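Local coordinates for protein SsfX3 (Streptomyces sp. SF2575, PDB 3SKV) that probably transfers a salicylyl group onto a tetracycline intermediate during antibiotic biosynthesis, as a GDSL/SGNH-family acyltransferase with an added jelly-roll domain, at residues R45-L50 / S83-H88; W56-R61 / Q164-E169; P186-Y191 / L218-L223; A41-G46 / L178-S183. The protein carries 1 engineered substitution. All coordinates share one frame; numbering follows the deposited sequence.

Contact 1: residues R45-L50 / S83-H88. Engineered in segment 83-88: His-88 (natural residue Cys).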
# COMPACT_ATOMS: atom_id res chain seq x y z
N ARG A 45 -9.95 1.95 -6.13
CA ARG A 45 -8.99 2.92 -5.66
C ARG A 45 -7.76 2.15 -5.23
O ARG A 45 -7.85 1.01 -4.78
CB ARG A 45 -9.60 3.79 -4.53
CG ARG A 45 -10.93 4.44 -4.93
CD ARG A 45 -10.92 5.95 -4.87
NE ARG A 45 -12.28 6.52 -4.93
CZ ARG A 45 -12.67 7.50 -5.75
NH1 ARG A 45 -11.81 8.04 -6.61
NH2 ARG A 45 -13.93 7.93 -5.73
N GLY A 46 -6.61 2.74 -5.46
CA GLY A 46 -5.35 2.07 -5.14
C GLY A 46 -4.89 1.06 -6.17
O GLY A 46 -3.88 0.37 -5.94
N ALA A 47 -5.60 0.96 -7.31
CA ALA A 47 -5.19 0.06 -8.42
C ALA A 47 -4.69 0.90 -9.60
O ALA A 47 -5.25 1.95 -9.90
CB ALA A 47 -6.34 -0.85 -8.85
N VAL A 48 -3.60 0.48 -10.24
CA VAL A 48 -3.02 1.17 -11.39
C VAL A 48 -3.71 0.68 -12.67
O VAL A 48 -4.08 1.50 -13.51
CB VAL A 48 -1.49 0.99 -11.39
CG1 VAL A 48 -0.86 1.50 -12.68
CG2 VAL A 48 -0.88 1.68 -10.17
N SER A 49 -3.92 -0.62 -12.80
CA SER A 49 -4.66 -1.15 -13.94
C SER A 49 -5.57 -2.28 -13.50
O SER A 49 -5.40 -2.79 -12.39
CB SER A 49 -3.73 -1.60 -15.07
OG SER A 49 -2.85 -2.61 -14.63
N LEU A 50 -6.56 -2.62 -14.35
CA LEU A 50 -7.48 -3.72 -14.11
C LEU A 50 -7.32 -4.73 -15.23
O LEU A 50 -7.42 -4.36 -16.39
CB LEU A 50 -8.94 -3.23 -13.98
CG LEU A 50 -9.17 -2.03 -13.06
CD1 LEU A 50 -10.43 -1.30 -13.42
CD2 LEU A 50 -9.13 -2.42 -11.59
N SER A 83 -2.90 -5.10 -1.96
CA SER A 83 -2.52 -4.28 -0.82
C SER A 83 -2.82 -2.78 -1.06
O SER A 83 -2.31 -2.17 -2.01
CB SER A 83 -1.04 -4.49 -0.52
OG SER A 83 -0.81 -4.18 0.84
N GLY A 84 -3.70 -2.23 -0.22
CA GLY A 84 -4.15 -0.84 -0.31
C GLY A 84 -5.20 -0.64 -1.40
O GLY A 84 -5.58 0.49 -1.69
N VAL A 85 -5.65 -1.73 -2.03
CA VAL A 85 -6.66 -1.65 -3.09
C VAL A 85 -8.05 -1.72 -2.47
O VAL A 85 -8.32 -2.55 -1.59
CB VAL A 85 -6.47 -2.72 -4.22
CG1 VAL A 85 -7.59 -2.63 -5.28
CG2 VAL A 85 -5.09 -2.61 -4.87
N ARG A 86 -8.94 -0.83 -2.92
CA ARG A 86 -10.32 -0.87 -2.47
C ARG A 86 -11.34 -0.68 -3.56
O ARG A 86 -11.05 -0.07 -4.57
CB ARG A 86 -10.60 -0.09 -1.17
CG ARG A 86 -10.19 1.31 -1.20
CD ARG A 86 -8.91 1.60 -0.48
NE ARG A 86 -8.74 3.04 -0.63
CZ ARG A 86 -7.83 3.61 -1.39
NH1 ARG A 86 -6.85 2.90 -1.92
NH2 ARG A 86 -7.84 4.92 -1.56
N LEU A 87 -12.49 -1.34 -3.41
CA LEU A 87 -13.60 -1.24 -4.33
C LEU A 87 -14.67 -0.33 -3.68
O LEU A 87 -15.12 -0.60 -2.57
CB LEU A 87 -14.15 -2.64 -4.69
CG LEU A 87 -15.44 -2.66 -5.55
CD1 LEU A 87 -15.20 -2.05 -6.94
CD2 LEU A 87 -15.99 -4.07 -5.69
N HIS A 88 -15.02 0.78 -4.35
CA HIS A 88 -16.02 1.72 -3.85
C HIS A 88 -17.27 1.66 -4.71
O HIS A 88 -17.19 1.55 -5.94
CB HIS A 88 -15.50 3.16 -3.91
CG HIS A 88 -14.45 3.52 -2.91
ND1 HIS A 88 -14.33 4.81 -2.45
CD2 HIS A 88 -13.46 2.77 -2.37
CE1 HIS A 88 -13.30 4.81 -1.62
NE2 HIS A 88 -12.73 3.61 -1.55
O HOH W 1 -2.67 0.59 -3.18
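Arg-45 and Arg-86 form an antiparallel hydrogen-bonded pair, N of each giving its hydrogen to O of the other at 2.8 Å. Both side chains leave on the same face of the sheet, joined there by the engineered His-88. CG of Arg-86 lies between its backbone N and carbonyl carbon (chi1 55°), which with the bend at chi2 lays the guanidinium flat against CB of Arg-45, 3.6 Å from CZ. Gly-84 O lies in the guanidinium plane and takes a bond from NH1 at 2.7 Å; NH1 also bonds Leu-220 O and NH2 forms a salt bridge with Asp-219, which together keep the group from turning. CG of Arg-45 stands 3.9 Å from the His-88 ring centroid in a CH-pi contact, the guanidinium turned 77° from the ring; NH2 of Arg-45, by a salt bridge, and ND1 of His-88, by a hydrogen bond, both go to OD2 of Asp-181. Gly-46, at positive phi, brings its backbone close against Gly-84 and Val-85, where a side chain would collide with Gly-84 O. Water 1 donates to Gly-46 O and Ser-83 O. Strand 86-91 has strand 153-158 as a further neighbour, while Ala-47 and Val-85 both pack on Pro-59 of strand 56-60.

Contact 2: residues W56-R61 / Q164-E169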
# COMPACT_ATOMS: atom_id res chain seq x y z
N TRP A 56 -12.84 -12.85 -15.13
CA TRP A 56 -12.32 -12.41 -13.84
C TRP A 56 -11.60 -11.09 -13.99
O TRP A 56 -10.90 -10.85 -14.96
CB TRP A 56 -11.40 -13.47 -13.22
CG TRP A 56 -12.11 -14.75 -12.93
CD1 TRP A 56 -12.38 -15.76 -13.81
CD2 TRP A 56 -12.80 -15.08 -11.72
NE1 TRP A 56 -13.14 -16.73 -13.20
CE2 TRP A 56 -13.43 -16.34 -11.92
CE3 TRP A 56 -12.90 -14.47 -10.46
CZ2 TRP A 56 -14.14 -16.99 -10.92
CZ3 TRP A 56 -13.62 -15.11 -9.47
CH2 TRP A 56 -14.23 -16.36 -9.70
N LEU A 57 -11.78 -10.23 -13.00
CA LEU A 57 -11.18 -8.93 -12.97
C LEU A 57 -10.14 -8.87 -11.86
O LEU A 57 -10.48 -9.03 -10.70
CB LEU A 57 -12.30 -7.84 -12.81
CG LEU A 57 -11.97 -6.37 -13.12
CD1 LEU A 57 -11.32 -5.70 -11.93
CD2 LEU A 57 -11.13 -6.22 -14.38
N ALA A 58 -8.88 -8.70 -12.23
CA ALA A 58 -7.77 -8.60 -11.28
C ALA A 58 -7.23 -7.17 -11.17
O ALA A 58 -6.71 -6.63 -12.16
CB ALA A 58 -6.65 -9.54 -11.69
N PRO A 59 -7.31 -6.51 -10.01
CA PRO A 59 -6.71 -5.17 -9.88
C PRO A 59 -5.18 -5.36 -9.76
O PRO A 59 -4.73 -6.33 -9.10
CB PRO A 59 -7.31 -4.61 -8.57
CG PRO A 59 -8.30 -5.63 -8.10
CD PRO A 59 -7.91 -6.95 -8.73
N TRP A 60 -4.40 -4.50 -10.44
CA TRP A 60 -2.94 -4.53 -10.40
C TRP A 60 -2.41 -3.21 -9.89
O TRP A 60 -3.02 -2.17 -10.10
CB TRP A 60 -2.34 -4.81 -11.79
CG TRP A 60 -2.41 -6.24 -12.22
CD1 TRP A 60 -3.52 -6.94 -12.59
CD2 TRP A 60 -1.29 -7.10 -12.49
NE1 TRP A 60 -3.17 -8.22 -12.98
CE2 TRP A 60 -1.81 -8.33 -12.97
CE3 TRP A 60 0.10 -6.94 -12.38
CZ2 TRP A 60 -0.98 -9.40 -13.32
CZ3 TRP A 60 0.93 -8.01 -12.71
CH2 TRP A 60 0.39 -9.23 -13.16
N ARG A 61 -1.27 -3.26 -9.22
CA ARG A 61 -0.62 -2.06 -8.71
C ARG A 61 0.55 -1.60 -9.60
O ARG A 61 1.42 -0.88 -9.16
CB ARG A 61 -0.25 -2.23 -7.24
CG ARG A 61 -1.49 -2.22 -6.35
CD ARG A 61 -1.08 -2.13 -4.90
NE ARG A 61 -0.40 -3.35 -4.49
CZ ARG A 61 0.70 -3.39 -3.74
NH1 ARG A 61 1.24 -2.27 -3.28
NH2 ARG A 61 1.26 -4.56 -3.45
N GLN A 164 -3.38 -12.13 -4.12
CA GLN A 164 -3.93 -11.69 -5.40
C GLN A 164 -5.44 -11.96 -5.27
O GLN A 164 -5.85 -13.05 -4.88
CB GLN A 164 -3.34 -12.49 -6.56
CG GLN A 164 -1.87 -12.19 -6.80
CD GLN A 164 -1.30 -13.02 -7.93
OE1 GLN A 164 -1.96 -13.34 -8.92
NE2 GLN A 164 -0.02 -13.32 -7.83
N PHE A 165 -6.26 -10.97 -5.52
CA PHE A 165 -7.72 -11.09 -5.39
C PHE A 165 -8.39 -10.76 -6.72
O PHE A 165 -8.14 -9.69 -7.26
CB PHE A 165 -8.21 -10.12 -4.30
CG PHE A 165 -9.68 -10.21 -3.96
CD1 PHE A 165 -10.13 -11.06 -2.95
CD2 PHE A 165 -10.61 -9.39 -4.60
CE1 PHE A 165 -11.48 -11.11 -2.61
CE2 PHE A 165 -11.96 -9.45 -4.28
CZ PHE A 165 -12.39 -10.30 -3.27
N ARG A 166 -9.22 -11.68 -7.24
CA ARG A 166 -9.93 -11.49 -8.52
C ARG A 166 -11.42 -11.52 -8.26
O ARG A 166 -11.85 -12.20 -7.32
CB ARG A 166 -9.54 -12.59 -9.57
CG ARG A 166 -8.06 -12.91 -9.57
CD ARG A 166 -7.52 -13.53 -10.83
NE ARG A 166 -6.12 -13.93 -10.63
CZ ARG A 166 -5.71 -15.18 -10.44
NH1 ARG A 166 -6.59 -16.18 -10.41
NH2 ARG A 166 -4.42 -15.44 -10.28
N LEU A 167 -12.23 -10.80 -9.05
CA LEU A 167 -13.70 -10.79 -8.87
C LEU A 167 -14.33 -11.24 -10.17
O LEU A 167 -13.86 -10.87 -11.25
CB LEU A 167 -14.31 -9.39 -8.64
CG LEU A 167 -13.81 -8.42 -7.61
CD1 LEU A 167 -12.50 -7.72 -8.09
CD2 LEU A 167 -14.91 -7.37 -7.35
N ALA A 168 -15.50 -11.82 -10.06
CA ALA A 168 -16.29 -12.21 -11.23
C ALA A 168 -17.67 -11.54 -11.21
O ALA A 168 -18.25 -11.30 -12.26
CB ALA A 168 -16.43 -13.73 -11.27
N GLU A 169 -18.19 -11.19 -10.01
CA GLU A 169 -19.53 -10.63 -9.86
C GLU A 169 -19.74 -9.96 -8.52
O GLU A 169 -19.15 -10.36 -7.52
CB GLU A 169 -20.56 -11.77 -9.99
CG GLU A 169 -22.00 -11.36 -10.27
CD GLU A 169 -23.02 -12.47 -10.08
OE1 GLU A 169 -22.64 -13.60 -9.70
OE2 GLU A 169 -24.22 -12.19 -10.31
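Trp-56 and Ala-168 pack together at one end of a short antiparallel crossing, where strand 56-60 meets strand 164-167 within the N-terminal domain. The strand axes come within 4.5 Å with their directions 142° apart, well short of a straight antiparallel run, and a single bridge joins them. In that bridge, Leu-57 and Leu-167 form a hydrogen-bonded pair: the N of Leu-57 reaches the O of Leu-167 at 2.8 Å, and the N of Leu-167 reaches the O of Leu-57 at 3.0 Å. Beyond it side chains take over. The methyl CB of Ala-168 stands above one face of the Trp-56 indole, 3.6 Å from the centroid of the six-membered ring and 9° off its normal, a CH-pi contact. CG of Trp-56 lies anti to its own carbonyl carbon (chi1 -63°), which carries the benzo part of the indole across to this methyl and brings CE3 to 4.0 Å from CB of Arg-166. The extended Arg-166 chain then passes Ala-58, with CD 4.2 Å from CB of that residue, and ends in a salt bridge to Glu-101. On the other side of the bridge Pro-59, which has no N-H to offer, sets its CD 3.1 Å from Phe-165 O. Leu-57 and Leu-167 both pack against Tyr-44, and Leu-167 also touches Val-98. The chain turns a corner at Ala-168, and a lone bridge of two hydrogen bonds, linking the hairpin 49-53/56-60 to the sheet of strand 164-172, is consistent with a jelly-roll domain.

Contact 3: residues P186-Y191 / L218-L223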
# COMPACT_ATOMS: atom_id res chain seq x y z
N PRO A 186 -7.55 14.06 -2.26
CA PRO A 186 -6.18 14.21 -2.80
C PRO A 186 -5.49 12.84 -2.86
O PRO A 186 -5.72 11.98 -2.02
CB PRO A 186 -5.50 15.15 -1.81
CG PRO A 186 -6.62 15.75 -0.99
CD PRO A 186 -7.70 14.74 -0.95
N HIS A 187 -4.65 12.65 -3.86
CA HIS A 187 -3.95 11.39 -4.06
C HIS A 187 -2.68 11.31 -3.27
O HIS A 187 -1.84 12.22 -3.34
CB HIS A 187 -3.65 11.13 -5.55
CG HIS A 187 -4.88 10.93 -6.36
ND1 HIS A 187 -5.43 9.67 -6.50
CD2 HIS A 187 -5.63 11.83 -7.03
CE1 HIS A 187 -6.51 9.85 -7.26
NE2 HIS A 187 -6.66 11.12 -7.61
N TRP A 188 -2.51 10.19 -2.56
CA TRP A 188 -1.30 9.93 -1.82
C TRP A 188 -0.61 8.68 -2.32
O TRP A 188 -1.13 7.58 -2.14
CB TRP A 188 -1.52 9.90 -0.30
CG TRP A 188 -0.29 9.52 0.47
CD1 TRP A 188 1.02 9.76 0.13
CD2 TRP A 188 -0.26 8.78 1.70
NE1 TRP A 188 1.86 9.23 1.09
CE2 TRP A 188 1.10 8.64 2.07
CE3 TRP A 188 -1.25 8.28 2.57
CZ2 TRP A 188 1.49 8.00 3.26
CZ3 TRP A 188 -0.87 7.64 3.74
CH2 TRP A 188 0.49 7.49 4.07
N ILE A 189 0.58 8.86 -2.94
CA ILE A 189 1.41 7.76 -3.42
C ILE A 189 2.50 7.47 -2.39
O ILE A 189 3.26 8.38 -2.02
CB ILE A 189 2.04 8.00 -4.82
CG1 ILE A 189 0.98 8.39 -5.87
CG2 ILE A 189 2.86 6.74 -5.26
CD1 ILE A 189 1.56 8.55 -7.31
N HIS A 190 2.57 6.20 -1.93
CA HIS A 190 3.63 5.79 -1.01
C HIS A 190 4.47 4.69 -1.68
O HIS A 190 3.93 3.68 -2.14
CB HIS A 190 3.14 5.39 0.40
CG HIS A 190 4.27 4.96 1.28
ND1 HIS A 190 5.12 5.89 1.88
CD2 HIS A 190 4.72 3.71 1.55
CE1 HIS A 190 6.05 5.18 2.50
NE2 HIS A 190 5.85 3.86 2.34
N TYR A 191 5.79 4.92 -1.74
CA TYR A 191 6.74 3.96 -2.32
C TYR A 191 7.82 3.59 -1.31
O TYR A 191 8.30 4.44 -0.58
CB TYR A 191 7.37 4.55 -3.60
CG TYR A 191 8.49 3.72 -4.18
CD1 TYR A 191 8.23 2.64 -5.01
CD2 TYR A 191 9.82 4.02 -3.88
CE1 TYR A 191 9.27 1.84 -5.51
CE2 TYR A 191 10.86 3.24 -4.39
CZ TYR A 191 10.58 2.15 -5.19
OH TYR A 191 11.60 1.41 -5.73
N LEU A 218 -7.17 10.97 2.48
CA LEU A 218 -6.37 10.78 1.27
C LEU A 218 -6.74 9.54 0.49
O LEU A 218 -7.09 8.51 1.08
CB LEU A 218 -4.87 10.74 1.60
CG LEU A 218 -4.25 11.96 2.30
CD1 LEU A 218 -2.89 11.62 2.84
CD2 LEU A 218 -4.18 13.16 1.36
N ASP A 219 -6.67 9.63 -0.83
CA ASP A 219 -6.88 8.50 -1.72
C ASP A 219 -5.48 7.81 -1.90
O ASP A 219 -4.64 8.23 -2.71
CB ASP A 219 -7.44 8.98 -3.06
CG ASP A 219 -7.85 7.90 -4.02
OD1 ASP A 219 -7.42 6.74 -3.84
OD2 ASP A 219 -8.58 8.21 -4.98
N LEU A 220 -5.26 6.77 -1.11
CA LEU A 220 -4.03 6.00 -1.11
C LEU A 220 -3.77 5.19 -2.38
O LEU A 220 -4.70 4.63 -2.97
CB LEU A 220 -4.05 5.06 0.11
CG LEU A 220 -2.97 3.98 0.19
CD1 LEU A 220 -1.60 4.62 0.45
CD2 LEU A 220 -3.31 2.96 1.24
N GLN A 221 -2.48 5.09 -2.69
CA GLN A 221 -1.92 4.26 -3.74
C GLN A 221 -0.57 3.76 -3.23
O GLN A 221 0.38 4.53 -3.12
CB GLN A 221 -1.76 5.01 -5.05
CG GLN A 221 -1.05 4.20 -6.12
CD GLN A 221 -1.91 3.09 -6.69
OE1 GLN A 221 -2.96 3.33 -7.27
NE2 GLN A 221 -1.45 1.86 -6.53
N SER A 222 -0.51 2.48 -2.90
CA SER A 222 0.69 1.83 -2.39
C SER A 222 1.47 1.23 -3.55
O SER A 222 0.91 0.53 -4.39
CB SER A 222 0.31 0.71 -1.41
OG SER A 222 1.45 -0.09 -1.09
N LEU A 223 2.75 1.53 -3.60
CA LEU A 223 3.71 0.98 -4.53
C LEU A 223 4.84 0.41 -3.68
O LEU A 223 6.02 0.45 -4.06
CB LEU A 223 4.21 2.02 -5.54
CG LEU A 223 3.20 2.60 -6.51
CD1 LEU A 223 3.81 3.66 -7.33
CD2 LEU A 223 2.63 1.55 -7.42
O HOH W 2 -4.29 7.48 -5.29
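With CG of His-187 anti to its carbonyl carbon (chi1 -66°) and CG of Asp-219 anti to its backbone N (chi1 -173°), ring and carboxylate lie side by side and point the same way, their planes 29° apart. They belong to a beta-alpha-beta unit, strand 187-192, helix 208-216 and strand 219-223, at one edge of the parallel sheet of the GDSL/SGNH fold. CE1 of His-187 is 3.5 Å from OD2 of Asp-219, whose OD1 is held by Arg-86 in a salt bridge. An alanine in place of His-187 would probably leave the carboxylate without the ring beside it and water 2 without its ND1 partner. The backbone ladder alternates between strands, from Asp-219 N to Pro-186 O at 2.8 Å onward. On the face of Trp-188 and Leu-220, covered by helix 208-216, CD1 of Leu-218 lies 3.7 Å and CD1 of Leu-220 4.2 Å from CE3 of Trp-188, whose NE1 is hydrogen-bonded to OG of Ser-249. On the other face, beside helix 234-242, CG2 of Ile-189 meets CD1 of Leu-223 at 3.8 Å. Water 2 lies in the plane of the His-187 ring, 2.7 Å from ND1, and donates to Asp-219 O.

Contact 4: residues A41-G46 / L178-S183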
# COMPACT_ATOMS: atom_id res chain seq x y z
N ALA A 41 -20.31 2.26 -12.51
CA ALA A 41 -20.58 2.81 -11.17
C ALA A 41 -19.49 2.39 -10.17
O ALA A 41 -19.34 3.04 -9.14
CB ALA A 41 -21.97 2.39 -10.67
N LEU A 42 -18.71 1.32 -10.49
CA LEU A 42 -17.61 0.85 -9.62
C LEU A 42 -16.33 1.63 -9.84
O LEU A 42 -15.99 1.98 -10.98
CB LEU A 42 -17.34 -0.68 -9.71
CG LEU A 42 -18.56 -1.64 -9.67
CD1 LEU A 42 -18.13 -3.07 -9.72
CD2 LEU A 42 -19.47 -1.39 -8.47
N THR A 43 -15.64 1.92 -8.74
CA THR A 43 -14.37 2.62 -8.69
C THR A 43 -13.41 1.75 -7.88
O THR A 43 -13.73 1.35 -6.76
CB THR A 43 -14.51 4.05 -8.05
OG1 THR A 43 -15.54 4.80 -8.70
CG2 THR A 43 -13.22 4.85 -8.10
N TYR A 44 -12.24 1.46 -8.45
CA TYR A 44 -11.16 0.73 -7.80
C TYR A 44 -10.14 1.77 -7.42
O TYR A 44 -9.61 2.48 -8.27
CB TYR A 44 -10.55 -0.34 -8.69
CG TYR A 44 -11.51 -1.46 -9.02
CD1 TYR A 44 -12.43 -1.33 -10.06
CD2 TYR A 44 -11.52 -2.64 -8.28
CE1 TYR A 44 -13.34 -2.34 -10.35
CE2 TYR A 44 -12.40 -3.67 -8.58
CZ TYR A 44 -13.31 -3.52 -9.62
OH TYR A 44 -14.21 -4.51 -9.89
N ARG A 45 -9.95 1.95 -6.13
CA ARG A 45 -8.99 2.92 -5.66
C ARG A 45 -7.76 2.15 -5.23
O ARG A 45 -7.85 1.01 -4.78
CB ARG A 45 -9.60 3.79 -4.53
CG ARG A 45 -10.93 4.44 -4.93
CD ARG A 45 -10.92 5.95 -4.87
NE ARG A 45 -12.28 6.52 -4.93
CZ ARG A 45 -12.67 7.50 -5.75
NH1 ARG A 45 -11.81 8.04 -6.61
NH2 ARG A 45 -13.93 7.93 -5.73
N GLY A 46 -6.61 2.74 -5.46
CA GLY A 46 -5.35 2.07 -5.14
C GLY A 46 -4.89 1.06 -6.17
O GLY A 46 -3.88 0.37 -5.94
N LEU A 178 -27.53 1.87 -7.48
CA LEU A 178 -26.10 1.69 -7.67
C LEU A 178 -25.59 2.98 -8.25
O LEU A 178 -26.02 3.39 -9.33
CB LEU A 178 -25.81 0.48 -8.58
CG LEU A 178 -24.34 0.22 -8.95
CD1 LEU A 178 -23.45 -0.08 -7.70
CD2 LEU A 178 -24.24 -0.87 -9.97
N GLU A 179 -24.71 3.66 -7.50
CA GLU A 179 -24.16 4.95 -7.94
C GLU A 179 -22.66 4.98 -7.79
O GLU A 179 -22.12 4.29 -6.93
CB GLU A 179 -24.77 6.12 -7.13
CG GLU A 179 -26.27 6.30 -7.26
CD GLU A 179 -26.80 7.52 -6.51
OE1 GLU A 179 -26.63 7.59 -5.27
OE2 GLU A 179 -27.36 8.42 -7.17
N LYS A 180 -22.00 5.80 -8.61
CA LYS A 180 -20.55 6.00 -8.54
C LYS A 180 -20.23 6.86 -7.32
O LYS A 180 -20.96 7.83 -7.04
CB LYS A 180 -20.05 6.70 -9.81
CG LYS A 180 -18.54 6.66 -9.99
CD LYS A 180 -18.08 7.55 -11.12
CE LYS A 180 -17.52 6.73 -12.27
NZ LYS A 180 -18.30 6.90 -13.52
N ASP A 181 -19.14 6.54 -6.61
CA ASP A 181 -18.65 7.38 -5.54
C ASP A 181 -17.89 8.50 -6.26
O ASP A 181 -16.88 8.23 -6.92
CB ASP A 181 -17.71 6.61 -4.60
CG ASP A 181 -16.90 7.49 -3.66
OD1 ASP A 181 -17.46 8.49 -3.15
OD2 ASP A 181 -15.73 7.16 -3.41
N THR A 182 -18.43 9.73 -6.21
CA THR A 182 -17.83 10.87 -6.91
C THR A 182 -16.83 11.69 -6.09
O THR A 182 -16.33 12.70 -6.61
CB THR A 182 -18.88 11.72 -7.62
OG1 THR A 182 -19.93 12.04 -6.71
CG2 THR A 182 -19.40 11.06 -8.89
N SER A 183 -16.48 11.25 -4.86
CA SER A 183 -15.46 11.89 -4.02
C SER A 183 -14.13 12.10 -4.79
O SER A 183 -13.70 11.23 -5.57
CB SER A 183 -15.18 11.07 -2.77
OG SER A 183 -16.24 11.10 -1.83
O HOH W 3 -17.76 4.19 -7.40
O HOH W 4 -13.35 9.89 -8.37
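Arg-45 and Asp-181 meet at about a right angle, guanidinium and carboxylate planes 86° apart, in the salt bridge that links segments 41-46 and 178-183. CG of Asp-181, anti to its backbone N (chi1 166°), carries the carboxylate toward Arg-45. NH2 of Arg-45 reaches OD2 of Asp-181 at 3.0 Å; the oxygen lies nearly in the guanidinium plane, yet the nitrogen approaches it from above the carboxylate plane. The other oxygen, OD1, accepts from OG of Ser-183 at 3.2 Å on its syn side, which helps fix the turn of the carboxylate. Since OD2 also accepts from ND1 of the engineered His-88, two donors from different residues grip one oxygen, and the nearby positive charge would probably favour the ionised acid. CG2 of Thr-43 covers one face of the guanidinium, and NH1 donates to water 4, which passes a hydrogen to Ser-183 O. A leucine in place of Arg-45 would probably leave the Asp-181 carboxylate without its cationic mate and break the water link to Ser-183. Toward Ala-41, OG1 of Thr-43 donates to water 3 at 2.6 Å; that water also receives the N-H of Asp-181 and donates to Ala-41 O. The backbones come together where CA of Lys-180 makes a CA-H...O contact, 3.3 Å, with Ala-41 O, and CB of Ala-41 rests 3.6 Å from CG of Leu-178. Strand 86-91 pairs with both strand 43-45 and the short, weakly bonded strand 178-179, while Leu-178 leans on Arg-33 and Val-35 of strand 33-35.

How the contacts relate
From the N terminus, segment 41-46 opens contact 4 and the overlapping 45-50 opens contact 1; they share Arg-45 and Gly-46. Contact 1 closes first, at 83-88, bringing strand 86-91 beside strand 43-45. Contact 2 starts inside that loop at 56-61 and closes beyond it at 164-169, so the two cross; strands 49-53 and 56-60 pair where they touch. Contact 4 closes last of the three, at 178-183, and encloses contact 2. The chain then enters the parallel sheet, where contact 3 forms in series. Polar links from Arg-86 to Asp-219 and Leu-220, and from Arg-61 to Ser-222, tie the beta-rich N-terminal part to the edge strand of that sheet.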